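Local coordinates for protein NEDD8-conjugating enzyme UBC12 (Saccharomyces cerevisiae, PDB 3O2U) that accepts the ubiquitin-like protein Rub1 (NEDD8) from its E1 enzyme as a cysteine thioester and catalyses its attachment to other proteins, chiefly the cullin Cdc53, at residues P45-N50 with V68-D73; G80-N85 with D185-P190; P145-P150 with K157-G162; F106-D111 with K153-L158. One frame throughout, in Å; residues are numbered along the deposited sequence.

Contact 1 (P45-N50 with V68-D73); sequences PTVTLN and VIVRPD
Thr-48 and Ile-69 face each other as a hydrogen-bonded pair between the first two strands of the antiparallel sheet of the UBC (E2) fold. Ile-69 N gives its hydrogen to Thr-48 O at 2.9 Å, almost straight at 175°, and Thr-48 N returns the bond to Ile-69 O at 3.1 Å. Past the end of the regular strands, Arg-71 N adds a third bond, 2.8 Å to Thr-46 O.

On the Thr-48 face, the hydroxyl sits between its own backbone N and carbonyl carbon (chi1 64°), a turn that lays Thr-48 OG1 against Ile-69 CB at 3.5 Å. A water hydrogen-bonded to Thr-48 OG1 donates to Ile-69 O at 3.0 Å, giving that carbonyl a second partner beside the amide of Thr-48. Farther out, Ile-69 CD1 reaches Asn-50 OD1 at 4.0 Å. A glycine in place of Ile-69 would probably keep the backbone pairing but leave Thr-48 OG1 and the end of the Asn-50 side chain without the hydrocarbon they lean on.

Val-47, Leu-49, Val-68 and Val-70 line the other face, where Val-47 CG1 meets Val-68 CG1 at 3.9 Å. Helix 131-143 backs this face, with Ile-135 under Val-47 and Leu-49 and Leu-139 touching Val-70. Strand 82-87 continues the sheet beyond Val-68 and Val-70. Where the two chains leave the sheet, the methyl of Thr-46 rests against the carboxylate of Asp-73, Thr-46 CG2 lying 3.8 Å from Asp-73 CG and about equally near both oxygens.

Contact 2 (G80-N85 with D185-P190); sequences GSINFN and DNIVSP
Ser-81 and Ile-187 join the lead-in to strand 82-87, in the central sheet of the UBC fold, to the C-terminal tail of the chain. The one direct polar tie is a backbone bond: Ser-81 N donates to Ile-187 O at 3.0 Å with 163° at the hydrogen, approaching from 29° outside the carbonyl plane. A water hydrogen-bonded to Ser-81 OG lies 3.0 Å from Ser-189 O, near enough to make a second, indirect tie.

The apolar part belongs to Ile-187, the main side chain of the contact. Its CG1 is folded in over its own backbone (chi1 64°), and from there the chain runs out until Ile-187 CD1 meets Ile-82 CG1 at 3.7 Å, the two side chains meeting at a slant. Ile-82 is packed in turn on Cys-101 and Phe-142, which brings the tail up to the edge of the hydrophobic core. Gly-80 leaves room for this reach, since a CB there would crowd the terminal methyl of Ile-187.

Arg-71 touches both Ser-81 and, at the chain end, Pro-190. Ile-187 also lies against the backbone just ahead of the strand, with Ile-187 CB 3.5 Å and CG2 3.7 Å from Ser-81 O.

Contact 3 (P145-P150 with K157-G162); sequences PNPNDP and KLLCEG
Leu-159 is the bump and the two prolines Pro-145 and Pro-147 form the hollow, where the loop after helix 131-143 of the E2 fold comes up against the end of helix 153-160. A single methyl does most of the filling: Leu-159 CD2 lies 3.9 Å from Pro-145 CB and 3.8 Å from Pro-145 O, and reaches the rim of the second ring at Pro-147 CD, 4.2 Å away. With chi1 at -173° the leucine stretches away from its own amide and points out from the helix into this hollow, and its side chain crosses that of Pro-147 at about a right angle. Tyr-76 and Phe-166 also touch Leu-159.

One residue further on, the sulfur of Cys-160 adds a shallower bump, Cys-160 SG resting on Pro-147 CB at 3.9 Å. Pro-147 is thus braced by two successive residues of the helix.

Pro-147 sits in a type I turn from Asn-146 to Asp-149, in which Asn-146 makes an Asx turn. The side chain of Asn-146 lies about 8 Å from that of Cys-117, the predicted thioester cysteine. Asn-146 OD1 takes the hydrogen of Asn-148 N at 2.9 Å, and the donor sits well above the amide plane, 68° out of it.

Contact 4 (F106-D111 with K153-L158); sequences FHPNID and KDAAKL
Phe-106 lays one face of its ring over the methyl of Ala-155, a CH-pi contact with Ala-155 CB 3.7 Å from the ring centroid and only 9° off the normal. The far end of the ring presses on the helix backbone, Phe-106 CZ coming within 3.3 Å of Ala-155 CA. Leu-158 CD1 meets the ring at its edge, close to its plane, 3.8 Å from Phe-106 CZ, while Asp-154 CB comes in beside CE1. The ring gets there with CG anti to the backbone N (chi1 -165°), which carries it out to helix 153-160. Tyr-184 packs edge-to-face on the same ring, and Ala-169 and Thr-173 of helix 163-174 also touch it. A serine in place of Phe-106 would probably leave the methyl of Ala-155 without its aromatic cover and open a gap between this loop and the two helices.

Next in the chain come His-107, Pro-108 and Asn-109, the His-Pro-Asn motif that marks the E2 family. Ala-155 CB wedges against its backbone, 3.4 Å from Pro-108 N, and Pro-108 CB faces Ala-156 CB at 4.2 Å. Within the motif, Pro-108 CD sits over one face of the imidazole, toward its rim, and His-107 NE2 donates to Asn-109 OD1 at 3.1 Å, bent to 140°. The other end of that amide is held too, since Asn-109 ND2 is hydrogen-bonded to the carbonyls of Asn-146 and Asp-149. Asn-109 is also joined through its backbone to Cys-117, the predicted thioester cysteine, whose side chain lies about 8 Å from that of His-107.

In the fold
From the N terminus, contact 1 comes first, closing the hairpin between strands 47-51 and 65-70. Strand 82-87 follows and extends the same sheet, and its leading end opens contact 2, which closes only with the last residues of the chain. The two contacts touch through the strand pairing of 68-70 with 82-84. Inside the long loop of contact 2 lie both others: contact 4 joins 106-111 to helix 153-160, and contact 3 starts inside that span, at 145-150, and ends on the same helix, running past it to residue 162. Contacts 3 and 4, centres 6 Å apart, tie the loops near the predicted active-site cysteine to this helix, their centres about 17 to 23 Å from those of contacts 1 and 2.

Contact 1 (P45-N50 with V68-D73)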
loop_
_atom_site.group_PDB
_atom_site.type_symbol
_atom_site.label_atom_id
_atom_site.label_comp_id
_atom_site.label_asym_id
_atom_site.label_seq_id
_atom_site.Cartn_x
_atom_site.Cartn_y
_atom_site.Cartn_z
ATOM N N PRO A 45 -9.519 -14.343 3.095
ATOM C CA PRO A 45 -9.121 -14.542 4.495
ATOM C C PRO A 45 -7.626 -14.295 4.701
ATOM O O PRO A 45 -7.185 -14.103 5.829
ATOM C CB PRO A 45 -9.473 -16.018 4.758
ATOM C CG PRO A 45 -10.514 -16.345 3.738
ATOM C CD PRO A 45 -10.133 -15.551 2.519
ATOM N N THR A 46 -6.868 -14.266 3.612
ATOM C CA THR A 46 -5.434 -14.021 3.682
ATOM C C THR A 46 -5.082 -12.537 3.800
ATOM O O THR A 46 -3.909 -12.182 3.915
ATOM C CB THR A 46 -4.745 -14.566 2.440
ATOM O OG1 THR A 46 -5.518 -14.180 1.299
ATOM C CG2 THR A 46 -4.662 -16.097 2.504
ATOM N N VAL A 47 -6.089 -11.676 3.762
ATOM C CA VAL A 47 -5.842 -10.246 3.889
ATOM C C VAL A 47 -6.722 -9.602 4.939
ATOM O O VAL A 47 -7.948 -9.724 4.902
ATOM C CB VAL A 47 -6.054 -9.488 2.574
ATOM C CG1 VAL A 47 -5.794 -7.970 2.791
ATOM C CG2 VAL A 47 -5.131 -10.034 1.483
ATOM N N THR A 48 -6.095 -8.901 5.870
ATOM C CA THR A 48 -6.854 -8.134 6.841
ATOM C C THR A 48 -6.479 -6.653 6.724
ATOM O O THR A 48 -5.398 -6.311 6.234
ATOM C CB THR A 48 -6.625 -8.667 8.248
ATOM O OG1 THR A 48 -5.254 -8.495 8.611
ATOM C CG2 THR A 48 -6.951 -10.152 8.292
ATOM N N LEU A 49 -7.375 -5.774 7.149
ATOM C CA LEU A 49 -7.203 -4.347 6.920
ATOM C C LEU A 49 -7.616 -3.587 8.171
ATOM O O LEU A 49 -8.641 -3.893 8.771
ATOM C CB LEU A 49 -8.038 -3.902 5.721
ATOM C CG LEU A 49 -7.882 -2.445 5.290
ATOM C CD1 LEU A 49 -8.331 -2.239 3.872
ATOM C CD2 LEU A 49 -8.673 -1.524 6.218
ATOM N N ASN A 50 -6.801 -2.609 8.559
ATOM C CA ASN A 50 -7.087 -1.743 9.696
ATOM C C ASN A 50 -7.133 -0.313 9.210
ATOM O O ASN A 50 -6.205 0.148 8.534
ATOM C CB ASN A 50 -5.995 -1.867 10.759
ATOM C CG ASN A 50 -5.939 -3.255 11.371
ATOM O OD1 ASN A 50 -4.874 -3.872 11.464
ATOM N ND2 ASN A 50 -7.094 -3.764 11.770
ATOM N N VAL A 68 -2.561 -2.600 5.654
ATOM C CA VAL A 68 -3.005 -3.817 4.977
ATOM C C VAL A 68 -2.046 -4.933 5.347
ATOM O O VAL A 68 -0.853 -4.790 5.156
ATOM C CB VAL A 68 -3.006 -3.655 3.441
ATOM C CG1 VAL A 68 -3.258 -5.004 2.766
ATOM C CG2 VAL A 68 -4.067 -2.660 3.020
ATOM N N ILE A 69 -2.577 -6.038 5.864
ATOM C CA ILE A 69 -1.749 -7.161 6.309
ATOM C C ILE A 69 -1.973 -8.399 5.432
ATOM O O ILE A 69 -3.046 -9.001 5.448
ATOM C CB ILE A 69 -2.042 -7.527 7.767
ATOM C CG1 ILE A 69 -1.793 -6.315 8.677
ATOM C CG2 ILE A 69 -1.171 -8.718 8.191
ATOM C CD1 ILE A 69 -2.210 -6.521 10.123
ATOM N N VAL A 70 -0.951 -8.768 4.663
ATOM C CA VAL A 70 -1.026 -9.927 3.781
ATOM C C VAL A 70 -0.384 -11.144 4.458
ATOM O O VAL A 70 0.785 -11.098 4.843
ATOM C CB VAL A 70 -0.352 -9.608 2.425
ATOM C CG1 VAL A 70 -0.469 -10.778 1.467
ATOM C CG2 VAL A 70 -1.022 -8.363 1.804
ATOM N N ARG A 71 -1.174 -12.206 4.618
ATOM C CA ARG A 71 -0.709 -13.475 5.194
ATOM C C ARG A 71 -1.082 -14.623 4.245
ATOM O O ARG A 71 -2.134 -15.238 4.393
ATOM C CB ARG A 71 -1.344 -13.701 6.571
ATOM C CG ARG A 71 -0.768 -14.895 7.352
ATOM C CD ARG A 71 -1.289 -14.889 8.778
ATOM N NE ARG A 71 -0.779 -15.996 9.597
ATOM C CZ ARG A 71 -1.383 -17.182 9.700
ATOM N NH1 ARG A 71 -2.498 -17.425 9.018
ATOM N NH2 ARG A 71 -0.870 -18.129 10.476
ATOM N N PRO A 72 -0.239 -14.877 3.246
ATOM C CA PRO A 72 -0.530 -15.864 2.199
ATOM C C PRO A 72 -0.660 -17.249 2.813
ATOM O O PRO A 72 0.034 -17.533 3.788
ATOM C CB PRO A 72 0.725 -15.818 1.323
ATOM C CG PRO A 72 1.310 -14.488 1.570
ATOM C CD PRO A 72 1.037 -14.181 3.006
ATOM N N ASP A 73 -1.515 -18.102 2.266
ATOM C CA ASP A 73 -1.599 -19.460 2.792
ATOM C C ASP A 73 -1.021 -20.484 1.820
ATOM O O ASP A 73 -1.205 -21.692 1.997
ATOM C CB ASP A 73 -3.032 -19.813 3.182
ATOM C CG ASP A 73 -3.992 -19.770 2.004
ATOM O OD1 ASP A 73 -3.560 -19.422 0.885
ATOM O OD2 ASP A 73 -5.184 -20.087 2.205
HETATM O O HOH W 1 -3.761 -11.018 7.503
#

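Contact 2 (G80-N85 with D185-P190)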
loop_
_atom_site.group_PDB
_atom_site.type_symbol
_atom_site.label_atom_id
_atom_site.label_comp_id
_atom_site.label_asym_id
_atom_site.label_seq_id
_atom_site.Cartn_x
_atom_site.Cartn_y
_atom_site.Cartn_z
ATOM N N GLY A 80 3.712 -16.248 6.381
ATOM C CA GLY A 80 4.360 -15.020 6.829
ATOM C C GLY A 80 3.367 -13.865 6.785
ATOM O O GLY A 80 2.472 -13.854 5.947
ATOM N N SER A 81 3.514 -12.891 7.680
ATOM C CA SER A 81 2.633 -11.723 7.677
ATOM C C SER A 81 3.379 -10.452 7.238
ATOM O O SER A 81 4.282 -9.988 7.935
ATOM C CB SER A 81 1.993 -11.534 9.061
ATOM O OG SER A 81 1.105 -12.604 9.354
ATOM N N ILE A 82 3.017 -9.907 6.081
ATOM C CA ILE A 82 3.657 -8.688 5.581
ATOM C C ILE A 82 2.669 -7.540 5.626
ATOM O O ILE A 82 1.624 -7.598 4.992
ATOM C CB ILE A 82 4.186 -8.846 4.148
ATOM C CG1 ILE A 82 5.077 -10.098 4.033
ATOM C CG2 ILE A 82 4.954 -7.592 3.742
ATOM C CD1 ILE A 82 4.301 -11.403 3.728
ATOM N N ASN A 83 2.959 -6.520 6.426
ATOM C CA ASN A 83 2.032 -5.402 6.518
ATOM C C ASN A 83 2.500 -4.190 5.722
ATOM O O ASN A 83 3.703 -3.970 5.547
ATOM C CB ASN A 83 1.676 -5.050 7.981
ATOM C CG ASN A 83 2.894 -4.696 8.828
ATOM O OD1 ASN A 83 4.012 -5.123 8.552
ATOM N ND2 ASN A 83 2.667 -3.915 9.884
ATOM N N PHE A 84 1.530 -3.422 5.227
ATOM C CA PHE A 84 1.781 -2.247 4.394
ATOM C C PHE A 84 0.941 -1.098 4.936
ATOM O O PHE A 84 -0.174 -1.303 5.417
ATOM C CB PHE A 84 1.328 -2.473 2.941
ATOM C CG PHE A 84 2.043 -3.590 2.237
ATOM C CD1 PHE A 84 3.143 -3.333 1.422
ATOM C CD2 PHE A 84 1.618 -4.904 2.389
ATOM C CE1 PHE A 84 3.803 -4.384 0.752
ATOM C CE2 PHE A 84 2.271 -5.953 1.723
ATOM C CZ PHE A 84 3.359 -5.693 0.912
ATOM N N ASN A 85 1.467 0.112 4.833
ATOM C CA ASN A 85 0.665 1.297 5.090
ATOM C C ASN A 85 0.274 1.873 3.742
ATOM O O ASN A 85 1.101 1.933 2.828
ATOM C CB ASN A 85 1.456 2.335 5.884
ATOM C CG ASN A 85 1.127 2.324 7.371
ATOM O OD1 ASN A 85 0.211 1.634 7.818
ATOM N ND2 ASN A 85 1.881 3.090 8.142
ATOM N N ASP A 185 13.351 -9.120 8.864
ATOM C CA ASP A 185 12.487 -9.261 10.036
ATOM C C ASP A 185 11.877 -10.652 10.176
ATOM O O ASP A 185 11.590 -11.317 9.191
ATOM C CB ASP A 185 11.359 -8.238 9.983
ATOM C CG ASP A 185 11.850 -6.823 10.194
ATOM O OD1 ASP A 185 12.882 -6.638 10.878
ATOM O OD2 ASP A 185 11.195 -5.898 9.683
ATOM N N ASN A 186 11.668 -11.066 11.418
ATOM C CA ASN A 186 10.917 -12.271 11.726
ATOM C C ASN A 186 9.435 -11.991 11.556
ATOM O O ASN A 186 8.849 -11.244 12.342
ATOM C CB ASN A 186 11.215 -12.702 13.161
ATOM C CG ASN A 186 10.558 -14.026 13.523
ATOM O OD1 ASN A 186 9.405 -14.280 13.173
ATOM N ND2 ASN A 186 11.287 -14.867 14.241
ATOM N N ILE A 187 8.823 -12.569 10.522
ATOM C CA ILE A 187 7.412 -12.319 10.266
ATOM C C ILE A 187 6.524 -13.576 10.357
ATOM O O ILE A 187 5.352 -13.527 9.986
ATOM C CB ILE A 187 7.177 -11.639 8.883
ATOM C CG1 ILE A 187 7.610 -12.561 7.736
ATOM C CG2 ILE A 187 7.906 -10.307 8.786
ATOM C CD1 ILE A 187 7.299 -11.991 6.350
ATOM N N VAL A 188 7.067 -14.680 10.869
ATOM C CA VAL A 188 6.331 -15.949 10.881
ATOM C C VAL A 188 5.369 -16.171 12.057
ATOM O O VAL A 188 4.525 -17.052 11.992
ATOM C CB VAL A 188 7.272 -17.158 10.748
ATOM C CG1 VAL A 188 7.897 -17.180 9.372
ATOM C CG2 VAL A 188 8.357 -17.101 11.806
ATOM N N SER A 189 5.468 -15.386 13.124
ATOM C CA SER A 189 4.487 -15.538 14.211
ATOM C C SER A 189 3.053 -15.248 13.711
ATOM O O SER A 189 2.852 -14.320 12.917
ATOM C CB SER A 189 4.854 -14.649 15.408
ATOM O OG SER A 189 6.171 -14.931 15.871
ATOM N N PRO A 190 2.042 -16.017 14.175
ATOM C CA PRO A 190 2.012 -17.081 15.196
ATOM C C PRO A 190 2.904 -18.262 14.866
ATOM O O PRO A 190 3.894 -18.143 14.142
ATOM C CB PRO A 190 0.554 -17.559 15.173
ATOM C CG PRO A 190 0.014 -17.109 13.859
ATOM C CD PRO A 190 0.704 -15.803 13.593
HETATM O O HOH W 2 2.035 -14.878 10.079
#

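Contact 3 (P145-P150 with K157-G162)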
loop_
_atom_site.group_PDB
_atom_site.type_symbol
_atom_site.label_atom_id
_atom_site.label_comp_id
_atom_site.label_asym_id
_atom_site.label_seq_id
_atom_site.Cartn_x
_atom_site.Cartn_y
_atom_site.Cartn_z
ATOM N N PRO A 145 5.796 -13.889 -7.444
ATOM C CA PRO A 145 6.881 -12.913 -7.480
ATOM C C PRO A 145 7.482 -12.892 -8.876
ATOM O O PRO A 145 7.552 -13.926 -9.536
ATOM C CB PRO A 145 7.909 -13.478 -6.486
ATOM C CG PRO A 145 7.162 -14.433 -5.643
ATOM C CD PRO A 145 6.080 -14.999 -6.519
ATOM N N ASN A 146 7.915 -11.719 -9.302
ATOM C CA ASN A 146 8.441 -11.517 -10.638
ATOM C C ASN A 146 9.863 -10.986 -10.534
ATOM O O ASN A 146 10.099 -9.960 -9.896
ATOM C CB ASN A 146 7.545 -10.512 -11.375
ATOM C CG ASN A 146 8.016 -10.217 -12.785
ATOM O OD1 ASN A 146 8.961 -10.828 -13.286
ATOM N ND2 ASN A 146 7.348 -9.271 -13.438
ATOM N N PRO A 147 10.826 -11.677 -11.159
ATOM C CA PRO A 147 12.204 -11.193 -11.041
ATOM C C PRO A 147 12.503 -10.007 -11.957
ATOM O O PRO A 147 13.633 -9.513 -11.956
ATOM C CB PRO A 147 13.046 -12.406 -11.459
ATOM C CG PRO A 147 12.120 -13.306 -12.226
ATOM C CD PRO A 147 10.704 -12.814 -12.085
ATOM N N ASN A 148 11.507 -9.535 -12.700
ATOM C CA ASN A 148 11.731 -8.507 -13.719
ATOM C C ASN A 148 11.570 -7.052 -13.271
ATOM O O ASN A 148 11.810 -6.127 -14.050
ATOM C CB ASN A 148 10.862 -8.790 -14.945
ATOM C CG ASN A 148 11.182 -10.134 -15.579
ATOM O OD1 ASN A 148 12.350 -10.472 -15.781
ATOM N ND2 ASN A 148 10.150 -10.912 -15.882
ATOM N N ASP A 149 11.165 -6.843 -12.024
ATOM C CA ASP A 149 11.134 -5.495 -11.455
ATOM C C ASP A 149 11.965 -5.475 -10.184
ATOM O O ASP A 149 11.425 -5.293 -9.088
ATOM C CB ASP A 149 9.704 -5.074 -11.140
ATOM C CG ASP A 149 8.883 -4.852 -12.384
ATOM O OD1 ASP A 149 8.757 -3.682 -12.801
ATOM O OD2 ASP A 149 8.375 -5.846 -12.949
ATOM N N PRO A 150 13.284 -5.668 -10.328
ATOM C CA PRO A 150 14.145 -6.013 -9.194
ATOM C C PRO A 150 14.525 -4.803 -8.351
ATOM O O PRO A 150 15.503 -4.125 -8.668
ATOM C CB PRO A 150 15.405 -6.589 -9.869
ATOM C CG PRO A 150 15.126 -6.599 -11.363
ATOM C CD PRO A 150 14.045 -5.586 -11.583
ATOM N N LYS A 157 17.980 -12.348 -8.146
ATOM C CA LYS A 157 18.960 -13.354 -8.558
ATOM C C LYS A 157 18.582 -14.747 -8.088
ATOM O O LYS A 157 18.606 -15.693 -8.870
ATOM C CB LYS A 157 20.356 -13.009 -8.037
ATOM C CG LYS A 157 20.990 -11.802 -8.702
ATOM C CD LYS A 157 22.302 -11.431 -8.014
ATOM C CE LYS A 157 22.867 -10.118 -8.544
ATOM N NZ LYS A 157 23.814 -9.498 -7.571
ATOM N N LEU A 158 18.240 -14.872 -6.809
ATOM C CA LEU A 158 17.920 -16.175 -6.224
ATOM C C LEU A 158 16.691 -16.833 -6.838
ATOM O O LEU A 158 16.606 -18.061 -6.924
ATOM C CB LEU A 158 17.708 -16.047 -4.721
ATOM C CG LEU A 158 18.806 -16.619 -3.834
ATOM C CD1 LEU A 158 19.561 -15.499 -3.122
ATOM C CD2 LEU A 158 18.198 -17.577 -2.838
ATOM N N LEU A 159 15.728 -16.012 -7.238
ATOM C CA LEU A 159 14.491 -16.515 -7.809
ATOM C C LEU A 159 14.809 -17.150 -9.157
ATOM O O LEU A 159 14.258 -18.189 -9.515
ATOM C CB LEU A 159 13.476 -15.378 -7.952
ATOM C CG LEU A 159 12.052 -15.746 -8.394
ATOM C CD1 LEU A 159 11.496 -16.901 -7.567
ATOM C CD2 LEU A 159 11.148 -14.531 -8.316
ATOM N N CYS A 160 15.725 -16.525 -9.892
ATOM C CA CYS A 160 16.212 -17.088 -11.144
ATOM C C CYS A 160 17.016 -18.369 -10.913
ATOM O O CYS A 160 16.959 -19.296 -11.716
ATOM C CB CYS A 160 17.058 -16.064 -11.898
ATOM S SG CYS A 160 16.158 -14.560 -12.343
ATOM N N GLU A 161 17.754 -18.413 -9.805
ATOM C CA GLU A 161 18.594 -19.564 -9.466
ATOM C C GLU A 161 17.813 -20.812 -9.051
ATOM O O GLU A 161 18.402 -21.784 -8.571
ATOM C CB GLU A 161 19.564 -19.202 -8.338
ATOM C CG GLU A 161 20.952 -18.784 -8.788
ATOM C CD GLU A 161 21.866 -18.510 -7.606
ATOM O OE1 GLU A 161 21.664 -19.148 -6.550
ATOM O OE2 GLU A 161 22.775 -17.658 -7.726
ATOM N N GLY A 162 16.497 -20.793 -9.215
ATOM C CA GLY A 162 15.699 -21.961 -8.892
ATOM C C GLY A 162 14.773 -21.799 -7.705
ATOM O O GLY A 162 14.893 -20.855 -6.921
#

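Contact 4 (F106-D111 with K153-L158)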
loop_
_atom_site.group_PDB
_atom_site.type_symbol
_atom_site.label_atom_id
_atom_site.label_comp_id
_atom_site.label_asym_id
_atom_site.label_seq_id
_atom_site.Cartn_x
_atom_site.Cartn_y
_atom_site.Cartn_z
ATOM N N PHE A 106 12.537 -10.308 2.099
ATOM C CA PHE A 106 13.335 -10.731 0.955
ATOM C C PHE A 106 12.406 -10.981 -0.228
ATOM O O PHE A 106 11.832 -12.052 -0.352
ATOM C CB PHE A 106 14.075 -12.016 1.305
ATOM C CG PHE A 106 15.181 -12.356 0.361
ATOM C CD1 PHE A 106 16.294 -11.532 0.251
ATOM C CD2 PHE A 106 15.127 -13.519 -0.395
ATOM C CE1 PHE A 106 17.324 -11.852 -0.605
ATOM C CE2 PHE A 106 16.158 -13.841 -1.260
ATOM C CZ PHE A 106 17.252 -13.011 -1.366
ATOM N N HIS A 107 12.234 -9.973 -1.073
ATOM C CA HIS A 107 11.321 -10.082 -2.204
ATOM C C HIS A 107 11.844 -9.214 -3.347
ATOM O O HIS A 107 12.257 -8.076 -3.129
ATOM C CB HIS A 107 9.920 -9.629 -1.787
ATOM C CG HIS A 107 8.885 -9.835 -2.846
ATOM N ND1 HIS A 107 7.914 -10.805 -2.757
ATOM C CD2 HIS A 107 8.686 -9.207 -4.028
ATOM C CE1 HIS A 107 7.143 -10.755 -3.831
ATOM N NE2 HIS A 107 7.601 -9.803 -4.621
ATOM N N PRO A 108 11.846 -9.752 -4.571
ATOM C CA PRO A 108 12.439 -9.015 -5.695
ATOM C C PRO A 108 11.785 -7.649 -5.908
ATOM O O PRO A 108 12.457 -6.718 -6.353
ATOM C CB PRO A 108 12.169 -9.918 -6.904
ATOM C CG PRO A 108 11.181 -10.932 -6.449
ATOM C CD PRO A 108 11.310 -11.061 -4.972
ATOM N N ASN A 109 10.508 -7.516 -5.553
ATOM C CA ASN A 109 9.766 -6.311 -5.913
ATOM C C ASN A 109 9.616 -5.279 -4.776
ATOM O O ASN A 109 8.939 -4.260 -4.932
ATOM C CB ASN A 109 8.418 -6.700 -6.537
ATOM C CG ASN A 109 8.566 -7.786 -7.611
ATOM O OD1 ASN A 109 7.904 -8.832 -7.563
ATOM N ND2 ASN A 109 9.434 -7.540 -8.584
ATOM N N ILE A 110 10.295 -5.522 -3.656
ATOM C CA ILE A 110 10.256 -4.615 -2.505
ATOM C C ILE A 110 11.679 -4.320 -2.032
ATOM O O ILE A 110 12.472 -5.243 -1.856
ATOM C CB ILE A 110 9.422 -5.225 -1.344
ATOM C CG1 ILE A 110 8.073 -5.700 -1.886
ATOM C CG2 ILE A 110 9.244 -4.204 -0.199
ATOM C CD1 ILE A 110 7.282 -6.548 -0.938
ATOM N N ASP A 111 12.022 -3.045 -1.862
ATOM C CA ASP A 111 13.376 -2.705 -1.427
ATOM C C ASP A 111 13.466 -2.564 0.088
ATOM O O ASP A 111 12.466 -2.667 0.795
ATOM C CB ASP A 111 13.930 -1.467 -2.158
ATOM C CG ASP A 111 13.223 -0.183 -1.773
ATOM O OD1 ASP A 111 12.594 -0.137 -0.688
ATOM O OD2 ASP A 111 13.313 0.787 -2.561
ATOM N N LYS A 153 17.992 -6.859 -5.646
ATOM C CA LYS A 153 18.717 -7.650 -6.632
ATOM C C LYS A 153 19.064 -9.038 -6.124
ATOM O O LYS A 153 19.070 -9.988 -6.895
ATOM C CB LYS A 153 19.979 -6.912 -7.089
ATOM C CG LYS A 153 19.692 -5.704 -7.966
ATOM C CD LYS A 153 20.901 -4.775 -8.044
ATOM C CE LYS A 153 22.163 -5.529 -8.452
ATOM N NZ LYS A 153 23.372 -4.654 -8.435
ATOM N N ASP A 154 19.348 -9.163 -4.832
ATOM C CA ASP A 154 19.661 -10.476 -4.265
ATOM C C ASP A 154 18.494 -11.450 -4.405
ATOM O O ASP A 154 18.685 -12.613 -4.771
ATOM C CB ASP A 154 20.050 -10.352 -2.793
ATOM C CG ASP A 154 21.351 -9.601 -2.594
ATOM O OD1 ASP A 154 22.135 -9.502 -3.561
ATOM O OD2 ASP A 154 21.586 -9.111 -1.463
ATOM N N ALA A 155 17.285 -10.981 -4.095
ATOM C CA ALA A 155 16.092 -11.809 -4.258
ATOM C C ALA A 155 15.835 -12.126 -5.725
ATOM O O ALA A 155 15.508 -13.253 -6.061
ATOM C CB ALA A 155 14.857 -11.146 -3.629
ATOM N N ALA A 156 15.971 -11.122 -6.590
ATOM C CA ALA A 156 15.768 -11.326 -8.027
ATOM C C ALA A 156 16.718 -12.404 -8.559
ATOM O O ALA A 156 16.308 -13.283 -9.307
ATOM C CB ALA A 156 15.939 -10.015 -8.803
ATOM N N LYS A 157 17.980 -12.348 -8.146
ATOM C CA LYS A 157 18.960 -13.354 -8.558
ATOM C C LYS A 157 18.582 -14.747 -8.088
ATOM O O LYS A 157 18.606 -15.693 -8.870
ATOM C CB LYS A 157 20.356 -13.009 -8.037
ATOM C CG LYS A 157 20.990 -11.802 -8.702
ATOM C CD LYS A 157 22.302 -11.431 -8.014
ATOM C CE LYS A 157 22.867 -10.118 -8.544
ATOM N NZ LYS A 157 23.814 -9.498 -7.571
ATOM N N LEU A 158 18.240 -14.872 -6.809
ATOM C CA LEU A 158 17.920 -16.175 -6.224
ATOM C C LEU A 158 16.691 -16.833 -6.838
ATOM O O LEU A 158 16.606 -18.061 -6.924
ATOM C CB LEU A 158 17.708 -16.047 -4.721
ATOM C CG LEU A 158 18.806 -16.619 -3.834
ATOM C CD1 LEU A 158 19.561 -15.499 -3.122
ATOM C CD2 LEU A 158 18.198 -17.577 -2.838
#